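Side-chain contacts in bile acid 7a-dehydratase, BaiE (Clostridium hiranonis DSM 13275, PDB 4L8P), which probably catalyses the 7-alpha-dehydration of bile acid intermediates, acting as a lyase built on a SnoaL-like, cystatin-like fold: residues A[40-45]-A[109-114]; A[46-51]-A[62-67]; A[120-125]-A[164-169]; A[126-131]-A[177-182]. All blocks are in the same frame, centred on the assembly; numbering follows the deposited sequence.

In the fold
All four contacts belong to one cystatin-like chain, in which helix 22-55 packs against a curved antiparallel sheet. Contacts 1 and 2 share that helix; their centres lie about 13 Å apart and L45 packs on T64. Contact 2 falls in sequence between the two segments of contact 1, while contacts 3 and 4 come later and interleave, both using strand 116-129 with centres about 21 Å apart. W121 of contact 3 packs on contacts 1 and 2, and L123 on F50 of contact 2. Contact 4 lies farthest out, about 34 Å from contact 1 between centres, on the opposite side of the chain's centre. All four also touch neighbouring subunits, tying internal packing to trimeric assembly.

Contact 1. Residues A[40-45]-A[109-114]; sequences EAIKQL and ITIDSE
K43, whose stem lies against I109, has its ammonium NZ held from outside the two segments, in a salt bridge between chains with OE1 of E40 of the third subunit; in return, E40 OE1 receives K43 NZ of the second subunit. The setting is the cystatin-like, SnoaL-type alpha+beta fold, in which a long helix crosses a curved antiparallel sheet: here it brings together helix 40-45 and strand 109-111, whose axes come within 9.5 Å at an angle of 133°. On the helix side remote from the strand, Q44 sends NE2 to E40 OE2 over 2.9 Å, meeting the anti lone pair of the oxygen nearly in the amide plane. The same NE2 reaches I109 O of the second subunit, so the amide is steadied by two partners and suits the subunit boundary.

Between the segments themselves the contact is aliphatic. I42 points at the strand with CG2 anti to its nitrogen and CG1 beside it (chi1 -70°), which spreads its two branches over I109. The methyl I109 CG2 faces both branches, 4.0 Å from I42 CD1 and 4.1 Å from I42 CG2, and I109 CD1 comes closer still, 3.9 Å from I42 CG2. Branched isoleucines suit such a layer, since each offers several methyl groups to its neighbours, and W156, Y149 and A117 continue it around I42. K43 adds its methylene CG, 4.2 Å from I109 CG1. Farther along the strand, I111 and I42 run alongside with opposite headings, and I42 CD1 meets I111 CD1 at 3.7 Å.

Contact 2. Residues A[46-51]-A[62-67]; sequences KAKYFR and ETTLSP
K48 and T64 form the tighter part of this contact, where helix 46-51 passes the turn E62 to L65. The lysine chain is fully extended, with CG anti to its backbone nitrogen (chi1 177°), and this carries its methylenes across the threonine methyl at a slant: K48 CG and K48 CD each stand 3.9 Å from T64 CG2. On the other branch of the same threonine, T64 OG1 approaches the edge of the Y49 ring in its plane, 3.6 Å from Y49 CD2. The hydroxyl's hydrogen-bonding partner is the carbonyl of L61, so the ring edge merely packs beside a polar atom already provided for. Threonine fits here because it gives a methyl to the lysine and a hydroxyl to the turn, while its backbone bonds to I158 of strand 155-172.

The looser side lies at T63, which is exposed to solvent. There K48 NZ donates to T63 OG1 over 2.9 Å, with the two side chains crossing at about a right angle. T63 OG1 also bonds to the carbonyl of E60, which helps hold it in place for the lysine. A long lysine suits this position: its stem covers the buried methyl and its charged end reaches the hydroxyl of the exposed T63.

Residues E62 to L65 make a type I beta turn, closed by L65 N to E62 O at 3.2 Å. A pentaethylene glycol, probably from the crystallisation liquor, lies about 3 Å from the Y49 side chain and may mark a pocket, consistent with the hollow between helix and curved sheet in SnoaL-like domains.

Contact 3. Residues A[120-125]-A[164-169]; sequences RWYLED and VRIFEE
D125 and R165 reach toward each other from opposite directions across the intervening strand 137-152, in the curved antiparallel sheet of this SnoaL-like, cystatin-like fold. The charged interactions come first. R165 grips the carboxylate end-on, with R165 NH1 2.7 Å from D125 OD1 and R165 NH2 2.7 Å from D125 OD2, one nitrogen to each oxygen. The fit is not flat: the carboxylate and guanidinium planes stand 37° apart, and the first bond (161°) is straighter than the second (146°). A bend at the second torsion of the arginine swings the guanidinium so that NE and NH2 also face E168. E168 OE1 accepts from both R165 NE, at 2.9 Å, and R165 NH2, at 2.8 Å. Arginine suits this place because its planar group can serve two acids at different edges, and the two bidentate pairs fix its rotation.

The apolar interaction lies on the other face of the sheet, where Y122 and I166 point. I166 CD1 comes obliquely to the tyrosine ring, 3.7 Å from Y122 CE1, while F144 meets the same ring edge-to-face. Y122 OH hydrogen-bonds D54 of the third subunit; tyrosine suits the place by pairing an apolar ring with a polar end.

The backbone adds two features. I166 and F167 both lie opposite G142 in a classic beta bulge, and residues 167-169 pair antiparallel with a strand of the third subunit, continuing the sheet. The carbonyl F167 O stands 3.8 Å above the centre of the R165 guanidinium.

Contact 4. Residues A[126-131]-A[177-182]; sequences NLIFTD and IHITSN
T130 and I179 have the nearest CA atoms of the two segments, 8.9 Å apart, so the segments meet through side chains and a water and not as paired strands. T130 points toward the other segment with its methyl in front: T130 CG2 lies 3.9 Å from I179 CD1, the two side chains crossing at about a right angle, and 3.8 Å from N182 ND2. I128, two residues earlier and likewise directed at segment 177-182, adds a looser touch, its CG2 4.4 Å from I179 CD1. Isoleucine suits position 179 because its long CG1-CD1 branch reaches across to T130 and I128, and R173 packs against both isoleucines.

Strand 178-182 is an outlying piece of the cystatin-like fold: it stands apart from the four-stranded sheet of its own chain and pairs antiparallel with a strand of the second subunit, extending that sheet across the interface. F167 of the second subunit packs on I128 nearby.

The hydroxyl of T130 carries the polar part of the contact. A water donates to T130 OG1 at 2.8 Å and accepts from N182 ND2 at 2.9 Å, bridging two groups that stand too far apart to bond directly. The amide of N182 is set for this by H184, whose backbone N bonds N182 OD1 and leaves ND2 turned to the water; asparagine suits the place by offering both an acceptor and a donor. T130 OG1 also bonds D131 OD2 at 2.8 Å and the carbonyl of E97; its single proton can serve only one of these acceptors at a time. D131 OD2 in turn forms a salt bridge with K185.

Contact 1. Residues A[40-45]-A[109-114]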
# COMPACT_ATOMS: atom_id res chain seq x y z
N GLU A 40 -4.32 -13.07 -4.29
CA GLU A 40 -4.25 -11.98 -5.26
C GLU A 40 -5.64 -11.48 -5.68
O GLU A 40 -5.83 -10.28 -5.82
CB GLU A 40 -3.41 -12.38 -6.49
CG GLU A 40 -3.27 -11.30 -7.54
CD GLU A 40 -2.56 -10.02 -7.06
OE1 GLU A 40 -1.87 -10.01 -6.01
OE2 GLU A 40 -2.69 -8.99 -7.76
N ALA A 41 -6.59 -12.39 -5.91
CA ALA A 41 -7.97 -12.04 -6.28
C ALA A 41 -8.63 -11.18 -5.19
O ALA A 41 -9.28 -10.18 -5.49
CB ALA A 41 -8.77 -13.29 -6.49
N ILE A 42 -8.38 -11.54 -3.95
CA ILE A 42 -8.91 -10.79 -2.79
C ILE A 42 -8.29 -9.38 -2.70
O ILE A 42 -8.98 -8.39 -2.46
CB ILE A 42 -8.80 -11.58 -1.47
CG1 ILE A 42 -9.79 -12.76 -1.51
CG2 ILE A 42 -9.03 -10.70 -0.27
CD1 ILE A 42 -9.50 -13.84 -0.48
N LYS A 43 -6.98 -9.29 -2.86
CA LYS A 43 -6.32 -7.96 -2.86
C LYS A 43 -6.89 -7.05 -3.97
O LYS A 43 -7.10 -5.85 -3.74
CB LYS A 43 -4.81 -8.09 -3.03
CG LYS A 43 -4.12 -8.76 -1.87
CD LYS A 43 -2.66 -8.93 -2.22
CE LYS A 43 -1.87 -9.51 -1.06
NZ LYS A 43 -0.49 -9.81 -1.53
N GLN A 44 -7.18 -7.62 -5.14
CA GLN A 44 -7.75 -6.84 -6.26
C GLN A 44 -9.22 -6.47 -6.05
O GLN A 44 -9.65 -5.39 -6.43
CB GLN A 44 -7.58 -7.56 -7.59
CG GLN A 44 -6.11 -7.75 -7.97
CD GLN A 44 -5.84 -7.88 -9.46
OE1 GLN A 44 -6.60 -7.40 -10.29
NE2 GLN A 44 -4.71 -8.48 -9.78
N LEU A 45 -9.93 -7.36 -5.37
CA LEU A 45 -11.33 -7.13 -4.98
C LEU A 45 -11.40 -5.94 -4.04
O LEU A 45 -12.22 -5.03 -4.20
CB LEU A 45 -11.90 -8.39 -4.29
CG LEU A 45 -13.23 -8.27 -3.55
CD1 LEU A 45 -14.36 -8.01 -4.52
CD2 LEU A 45 -13.50 -9.54 -2.75
N ILE A 109 -3.88 -11.36 4.24
CA ILE A 109 -4.95 -12.22 3.73
C ILE A 109 -4.67 -13.70 4.12
O ILE A 109 -3.61 -14.27 3.75
CB ILE A 109 -5.11 -12.12 2.19
CG1 ILE A 109 -5.19 -10.64 1.69
CG2 ILE A 109 -6.30 -12.96 1.74
CD1 ILE A 109 -6.26 -9.83 2.34
N THR A 110 -5.64 -14.30 4.81
CA THR A 110 -5.65 -15.70 5.15
C THR A 110 -6.79 -16.39 4.43
O THR A 110 -7.98 -16.04 4.62
CB THR A 110 -5.80 -15.87 6.68
OG1 THR A 110 -4.81 -15.07 7.36
CG2 THR A 110 -5.62 -17.31 7.06
N ILE A 111 -6.45 -17.37 3.59
CA ILE A 111 -7.47 -18.22 2.99
C ILE A 111 -7.86 -19.30 4.02
O ILE A 111 -7.04 -20.09 4.44
CB ILE A 111 -6.98 -18.85 1.68
CG1 ILE A 111 -6.34 -17.80 0.75
CG2 ILE A 111 -8.12 -19.60 0.98
CD1 ILE A 111 -7.21 -16.62 0.33
N ASP A 112 -9.13 -19.29 4.43
CA ASP A 112 -9.62 -20.10 5.55
C ASP A 112 -10.19 -21.44 5.10
O ASP A 112 -10.19 -22.38 5.88
CB ASP A 112 -10.71 -19.34 6.32
CG ASP A 112 -10.20 -18.10 6.96
OD1 ASP A 112 -9.04 -18.09 7.47
OD2 ASP A 112 -10.93 -17.09 6.92
N SER A 113 -10.65 -21.51 3.87
CA SER A 113 -11.19 -22.75 3.30
C SER A 113 -11.15 -22.62 1.78
O SER A 113 -10.53 -21.69 1.25
CB SER A 113 -12.60 -23.06 3.86
OG SER A 113 -13.62 -22.29 3.25
N GLU A 114 -11.82 -23.52 1.07
CA GLU A 114 -11.92 -23.42 -0.38
C GLU A 114 -12.73 -22.22 -0.85
O GLU A 114 -12.60 -21.81 -1.99
CB GLU A 114 -12.46 -24.72 -0.98
CG GLU A 114 -13.97 -24.96 -0.94
CD GLU A 114 -14.52 -25.45 0.43
OE1 GLU A 114 -13.84 -25.32 1.48
OE2 GLU A 114 -15.64 -25.99 0.44

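Contact 2. Residues A[46-51]-A[62-67]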
# COMPACT_ATOMS: atom_id res chain seq x y z
N LYS A 46 -10.56 -5.94 -3.00
CA LYS A 46 -10.56 -4.82 -2.06
C LYS A 46 -10.13 -3.51 -2.73
O LYS A 46 -10.69 -2.44 -2.45
CB LYS A 46 -9.69 -5.12 -0.84
CG LYS A 46 -9.87 -4.09 0.29
CD LYS A 46 -11.28 -4.16 0.91
CE LYS A 46 -11.35 -3.37 2.21
NZ LYS A 46 -12.52 -3.68 3.03
N ALA A 47 -9.17 -3.59 -3.64
CA ALA A 47 -8.75 -2.43 -4.43
C ALA A 47 -9.92 -1.84 -5.21
O ALA A 47 -10.12 -0.63 -5.21
CB ALA A 47 -7.63 -2.81 -5.37
N LYS A 48 -10.68 -2.71 -5.86
CA LYS A 48 -11.85 -2.31 -6.63
C LYS A 48 -12.88 -1.66 -5.70
O LYS A 48 -13.48 -0.64 -6.06
CB LYS A 48 -12.45 -3.50 -7.38
CG LYS A 48 -13.71 -3.20 -8.16
CD LYS A 48 -14.22 -4.45 -8.87
CE LYS A 48 -15.57 -4.23 -9.53
NZ LYS A 48 -16.16 -5.52 -10.05
N TYR A 49 -13.12 -2.25 -4.53
CA TYR A 49 -14.04 -1.66 -3.56
C TYR A 49 -13.66 -0.20 -3.24
O TYR A 49 -14.52 0.69 -3.29
CB TYR A 49 -14.10 -2.54 -2.28
CG TYR A 49 -14.88 -1.94 -1.15
CD1 TYR A 49 -14.24 -1.11 -0.23
CD2 TYR A 49 -16.25 -2.16 -1.01
CE1 TYR A 49 -14.95 -0.50 0.79
CE2 TYR A 49 -16.97 -1.56 0.02
CZ TYR A 49 -16.32 -0.73 0.91
OH TYR A 49 -17.02 -0.14 1.95
N PHE A 50 -12.38 0.04 -2.91
CA PHE A 50 -11.96 1.40 -2.55
C PHE A 50 -12.05 2.37 -3.70
O PHE A 50 -12.50 3.51 -3.54
CB PHE A 50 -10.51 1.42 -2.01
CG PHE A 50 -10.33 0.77 -0.66
CD1 PHE A 50 -11.19 1.05 0.39
CD2 PHE A 50 -9.25 -0.08 -0.44
CE1 PHE A 50 -10.97 0.48 1.64
CE2 PHE A 50 -9.04 -0.64 0.81
CZ PHE A 50 -9.91 -0.36 1.84
N ARG A 51 -11.66 1.92 -4.88
CA ARG A 51 -11.74 2.73 -6.08
C ARG A 51 -13.20 3.11 -6.39
O ARG A 51 -13.50 4.27 -6.70
CB ARG A 51 -11.05 2.00 -7.24
CG ARG A 51 -11.15 2.65 -8.59
CD ARG A 51 -10.25 1.92 -9.60
NE ARG A 51 -10.51 0.48 -9.76
CZ ARG A 51 -11.50 -0.05 -10.49
NH1 ARG A 51 -12.39 0.72 -11.13
NH2 ARG A 51 -11.63 -1.37 -10.58
N GLU A 62 -21.42 -2.28 -5.79
CA GLU A 62 -22.35 -3.34 -5.43
C GLU A 62 -21.87 -4.74 -5.89
O GLU A 62 -22.11 -5.72 -5.19
CB GLU A 62 -23.74 -3.05 -6.04
CG GLU A 62 -24.85 -3.92 -5.48
CD GLU A 62 -26.23 -3.54 -6.03
OE1 GLU A 62 -26.44 -2.36 -6.33
OE2 GLU A 62 -27.09 -4.44 -6.13
N THR A 63 -21.14 -4.81 -6.99
CA THR A 63 -20.63 -6.09 -7.53
C THR A 63 -19.51 -6.71 -6.68
O THR A 63 -19.19 -7.87 -6.85
CB THR A 63 -20.13 -5.99 -8.98
OG1 THR A 63 -18.91 -5.22 -9.05
CG2 THR A 63 -21.18 -5.39 -9.89
N THR A 64 -18.91 -5.92 -5.78
CA THR A 64 -17.90 -6.44 -4.85
C THR A 64 -18.49 -7.11 -3.61
O THR A 64 -17.76 -7.75 -2.86
CB THR A 64 -16.92 -5.32 -4.40
OG1 THR A 64 -17.59 -4.43 -3.49
CG2 THR A 64 -16.33 -4.57 -5.60
N LEU A 65 -19.79 -6.94 -3.36
CA LEU A 65 -20.47 -7.42 -2.16
C LEU A 65 -21.10 -8.76 -2.46
O LEU A 65 -21.63 -9.01 -3.57
CB LEU A 65 -21.56 -6.43 -1.70
CG LEU A 65 -21.09 -4.98 -1.49
CD1 LEU A 65 -22.25 -4.08 -1.07
CD2 LEU A 65 -19.95 -4.92 -0.49
N SER A 66 -21.07 -9.63 -1.47
CA SER A 66 -21.60 -10.99 -1.68
C SER A 66 -23.06 -11.01 -2.11
O SER A 66 -23.86 -10.28 -1.55
CB SER A 66 -21.43 -11.81 -0.41
OG SER A 66 -22.00 -13.10 -0.61
N PRO A 67 -23.39 -11.86 -3.12
CA PRO A 67 -24.81 -12.02 -3.50
C PRO A 67 -25.59 -12.96 -2.56
O PRO A 67 -26.81 -13.07 -2.68
CB PRO A 67 -24.72 -12.62 -4.92
CG PRO A 67 -23.45 -13.38 -4.92
CD PRO A 67 -22.50 -12.63 -4.01

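Contact 3. Residues A[120-125]-A[164-169]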
# COMPACT_ATOMS: atom_id res chain seq x y z
N ARG A 120 -6.95 -8.72 6.86
CA ARG A 120 -6.62 -7.53 7.61
C ARG A 120 -6.09 -6.46 6.68
O ARG A 120 -5.25 -6.72 5.80
CB ARG A 120 -5.63 -7.79 8.70
CG ARG A 120 -6.05 -8.85 9.71
CD ARG A 120 -4.96 -8.90 10.77
NE ARG A 120 -5.28 -9.72 11.92
CZ ARG A 120 -5.81 -9.30 13.08
NH1 ARG A 120 -6.13 -8.03 13.32
NH2 ARG A 120 -6.02 -10.19 14.05
N TRP A 121 -6.59 -5.24 6.89
CA TRP A 121 -6.17 -4.10 6.10
C TRP A 121 -5.93 -2.95 7.05
O TRP A 121 -6.67 -2.78 8.01
CB TRP A 121 -7.23 -3.67 5.09
CG TRP A 121 -7.41 -4.67 3.96
CD1 TRP A 121 -8.23 -5.77 3.95
CD2 TRP A 121 -6.69 -4.68 2.74
NE1 TRP A 121 -8.07 -6.45 2.78
CE2 TRP A 121 -7.15 -5.80 2.00
CE3 TRP A 121 -5.75 -3.82 2.15
CZ2 TRP A 121 -6.65 -6.09 0.71
CZ3 TRP A 121 -5.29 -4.09 0.87
CH2 TRP A 121 -5.76 -5.20 0.15
N TYR A 122 -4.94 -2.13 6.72
CA TYR A 122 -4.56 -0.94 7.52
C TYR A 122 -5.06 0.25 6.69
O TYR A 122 -4.55 0.52 5.60
CB TYR A 122 -3.02 -0.89 7.68
CG TYR A 122 -2.49 0.15 8.67
CD1 TYR A 122 -3.07 1.41 8.79
CD2 TYR A 122 -1.40 -0.15 9.48
CE1 TYR A 122 -2.58 2.35 9.71
CE2 TYR A 122 -0.91 0.77 10.41
CZ TYR A 122 -1.49 2.02 10.50
OH TYR A 122 -1.02 2.92 11.44
N LEU A 123 -6.11 0.91 7.17
CA LEU A 123 -6.79 2.00 6.45
C LEU A 123 -6.34 3.36 6.93
O LEU A 123 -6.29 3.58 8.12
CB LEU A 123 -8.30 1.91 6.67
CG LEU A 123 -9.09 1.26 5.57
CD1 LEU A 123 -9.12 2.17 4.32
CD2 LEU A 123 -8.51 -0.13 5.32
N GLU A 124 -6.06 4.26 6.01
CA GLU A 124 -6.09 5.71 6.26
C GLU A 124 -7.26 6.30 5.46
O GLU A 124 -7.39 6.02 4.29
CB GLU A 124 -4.79 6.40 5.80
CG GLU A 124 -4.84 7.85 6.21
CD GLU A 124 -3.74 8.73 5.73
OE1 GLU A 124 -2.89 8.34 4.86
OE2 GLU A 124 -3.78 9.91 6.21
N ASP A 125 -8.06 7.17 6.10
CA ASP A 125 -9.15 7.85 5.43
C ASP A 125 -9.00 9.36 5.58
O ASP A 125 -8.58 9.85 6.62
CB ASP A 125 -10.51 7.40 5.94
CG ASP A 125 -10.67 7.57 7.42
OD1 ASP A 125 -9.91 6.92 8.16
OD2 ASP A 125 -11.57 8.31 7.86
N VAL A 164 -11.14 -1.51 14.33
CA VAL A 164 -10.74 -0.69 15.44
C VAL A 164 -10.25 0.64 14.87
O VAL A 164 -9.34 0.68 14.06
CB VAL A 164 -9.60 -1.36 16.24
CG1 VAL A 164 -9.05 -0.40 17.29
CG2 VAL A 164 -10.09 -2.64 16.86
N ARG A 165 -10.85 1.74 15.33
CA ARG A 165 -10.46 3.08 14.89
C ARG A 165 -9.19 3.47 15.67
O ARG A 165 -9.24 3.59 16.89
CB ARG A 165 -11.63 4.04 15.16
CG ARG A 165 -11.62 5.32 14.36
CD ARG A 165 -12.09 5.05 12.95
NE ARG A 165 -12.33 6.29 12.20
CZ ARG A 165 -11.67 6.69 11.11
NH1 ARG A 165 -10.68 5.98 10.58
NH2 ARG A 165 -12.03 7.83 10.51
N ILE A 166 -8.07 3.66 14.97
CA ILE A 166 -6.83 4.07 15.60
C ILE A 166 -7.02 5.49 16.15
O ILE A 166 -6.73 5.79 17.32
CB ILE A 166 -5.66 4.06 14.61
CG1 ILE A 166 -5.47 2.64 14.03
CG2 ILE A 166 -4.39 4.60 15.25
CD1 ILE A 166 -4.63 2.63 12.78
N PHE A 167 -7.50 6.34 15.25
CA PHE A 167 -7.90 7.68 15.62
C PHE A 167 -8.78 8.31 14.55
O PHE A 167 -8.83 7.85 13.42
CB PHE A 167 -6.69 8.56 15.94
CG PHE A 167 -6.23 9.40 14.79
CD1 PHE A 167 -5.65 8.82 13.68
CD2 PHE A 167 -6.37 10.78 14.84
CE1 PHE A 167 -5.24 9.63 12.62
CE2 PHE A 167 -5.96 11.57 13.79
CZ PHE A 167 -5.40 10.99 12.68
N GLU A 168 -9.44 9.39 14.95
CA GLU A 168 -10.22 10.19 14.03
C GLU A 168 -10.16 11.63 14.52
O GLU A 168 -10.24 11.86 15.73
CB GLU A 168 -11.67 9.71 13.99
CG GLU A 168 -12.46 10.39 12.89
CD GLU A 168 -13.87 9.83 12.75
OE1 GLU A 168 -14.00 8.67 12.37
OE2 GLU A 168 -14.85 10.52 13.04
N GLU A 169 -9.98 12.57 13.60
CA GLU A 169 -9.97 13.99 13.93
C GLU A 169 -10.88 14.74 12.97
O GLU A 169 -10.92 14.42 11.78
CB GLU A 169 -8.55 14.57 13.91
CG GLU A 169 -7.90 14.56 12.53
CD GLU A 169 -6.48 15.12 12.49
OE1 GLU A 169 -5.99 15.64 13.51
OE2 GLU A 169 -5.90 15.07 11.38

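Contact 4. Residues A[126-131]-A[177-182]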
# COMPACT_ATOMS: atom_id res chain seq x y z
N ASN A 126 -9.28 10.07 4.49
CA ASN A 126 -9.33 11.52 4.48
C ASN A 126 -10.64 11.91 3.78
O ASN A 126 -10.99 11.35 2.73
CB ASN A 126 -8.19 12.13 3.66
CG ASN A 126 -6.79 11.85 4.21
OD1 ASN A 126 -6.58 11.37 5.35
ND2 ASN A 126 -5.82 12.14 3.40
N LEU A 127 -11.40 12.80 4.42
CA LEU A 127 -12.68 13.27 3.90
C LEU A 127 -12.63 14.79 3.87
O LEU A 127 -12.15 15.41 4.82
CB LEU A 127 -13.85 12.79 4.76
CG LEU A 127 -13.91 11.33 5.20
CD1 LEU A 127 -15.11 11.18 6.13
CD2 LEU A 127 -13.97 10.35 4.02
N ILE A 128 -13.13 15.37 2.77
CA ILE A 128 -13.24 16.82 2.61
C ILE A 128 -14.64 17.18 2.09
O ILE A 128 -15.09 16.66 1.07
CB ILE A 128 -12.18 17.36 1.61
CG1 ILE A 128 -10.76 17.07 2.13
CG2 ILE A 128 -12.39 18.85 1.32
CD1 ILE A 128 -9.65 17.25 1.11
N PHE A 129 -15.33 18.05 2.81
CA PHE A 129 -16.63 18.57 2.38
C PHE A 129 -16.40 19.91 1.69
O PHE A 129 -15.84 20.84 2.28
CB PHE A 129 -17.57 18.68 3.58
CG PHE A 129 -18.00 17.35 4.13
CD1 PHE A 129 -17.24 16.70 5.10
CD2 PHE A 129 -19.16 16.73 3.65
CE1 PHE A 129 -17.63 15.46 5.59
CE2 PHE A 129 -19.55 15.50 4.14
CZ PHE A 129 -18.79 14.87 5.11
N THR A 130 -16.87 20.04 0.44
CA THR A 130 -16.58 21.22 -0.38
C THR A 130 -17.71 22.22 -0.42
O THR A 130 -17.48 23.38 -0.78
CB THR A 130 -16.25 20.84 -1.84
OG1 THR A 130 -17.34 20.11 -2.39
CG2 THR A 130 -15.01 19.96 -1.88
N ASP A 131 -18.92 21.76 -0.13
CA ASP A 131 -20.13 22.59 -0.28
C ASP A 131 -21.15 22.05 0.68
O ASP A 131 -20.92 21.01 1.30
CB ASP A 131 -20.70 22.54 -1.72
CG ASP A 131 -19.69 23.02 -2.78
OD1 ASP A 131 -19.60 24.25 -3.01
OD2 ASP A 131 -18.94 22.18 -3.35
N ILE A 177 -7.54 27.76 1.14
CA ILE A 177 -6.95 26.62 0.39
C ILE A 177 -7.60 26.59 -0.99
O ILE A 177 -8.80 26.85 -1.13
CB ILE A 177 -7.14 25.27 1.13
CG1 ILE A 177 -6.32 25.26 2.44
CG2 ILE A 177 -6.75 24.08 0.26
CD1 ILE A 177 -6.75 24.17 3.40
N HIS A 178 -6.80 26.32 -2.02
CA HIS A 178 -7.27 26.24 -3.39
C HIS A 178 -7.41 24.79 -3.79
O HIS A 178 -6.43 24.12 -4.00
CB HIS A 178 -6.30 26.94 -4.34
CG HIS A 178 -6.81 27.10 -5.74
ND1 HIS A 178 -6.10 27.77 -6.70
CD2 HIS A 178 -7.97 26.70 -6.33
CE1 HIS A 178 -6.79 27.78 -7.83
NE2 HIS A 178 -7.93 27.13 -7.64
N ILE A 179 -8.65 24.31 -3.90
CA ILE A 179 -8.90 23.01 -4.47
C ILE A 179 -8.93 23.22 -5.98
O ILE A 179 -9.86 23.82 -6.53
CB ILE A 179 -10.22 22.37 -3.98
CG1 ILE A 179 -10.18 22.18 -2.45
CG2 ILE A 179 -10.48 21.04 -4.69
CD1 ILE A 179 -11.49 21.75 -1.82
N THR A 180 -7.89 22.72 -6.64
CA THR A 180 -7.68 22.92 -8.06
C THR A 180 -8.28 21.82 -8.92
O THR A 180 -8.56 22.05 -10.09
CB THR A 180 -6.18 23.07 -8.37
OG1 THR A 180 -5.50 21.90 -7.93
CG2 THR A 180 -5.62 24.30 -7.67
N SER A 181 -8.50 20.65 -8.35
CA SER A 181 -9.13 19.53 -9.04
C SER A 181 -10.10 18.86 -8.11
O SER A 181 -9.86 18.73 -6.89
CB SER A 181 -8.09 18.50 -9.49
OG SER A 181 -7.29 18.98 -10.53
N ASN A 182 -11.21 18.39 -8.68
CA ASN A 182 -12.21 17.65 -7.90
C ASN A 182 -13.02 16.83 -8.90
O ASN A 182 -13.82 17.41 -9.67
CB ASN A 182 -13.10 18.63 -7.10
CG ASN A 182 -14.22 17.93 -6.34
OD1 ASN A 182 -14.43 16.73 -6.48
ND2 ASN A 182 -14.90 18.68 -5.46
O HOH W 1 -17.19 17.83 -3.97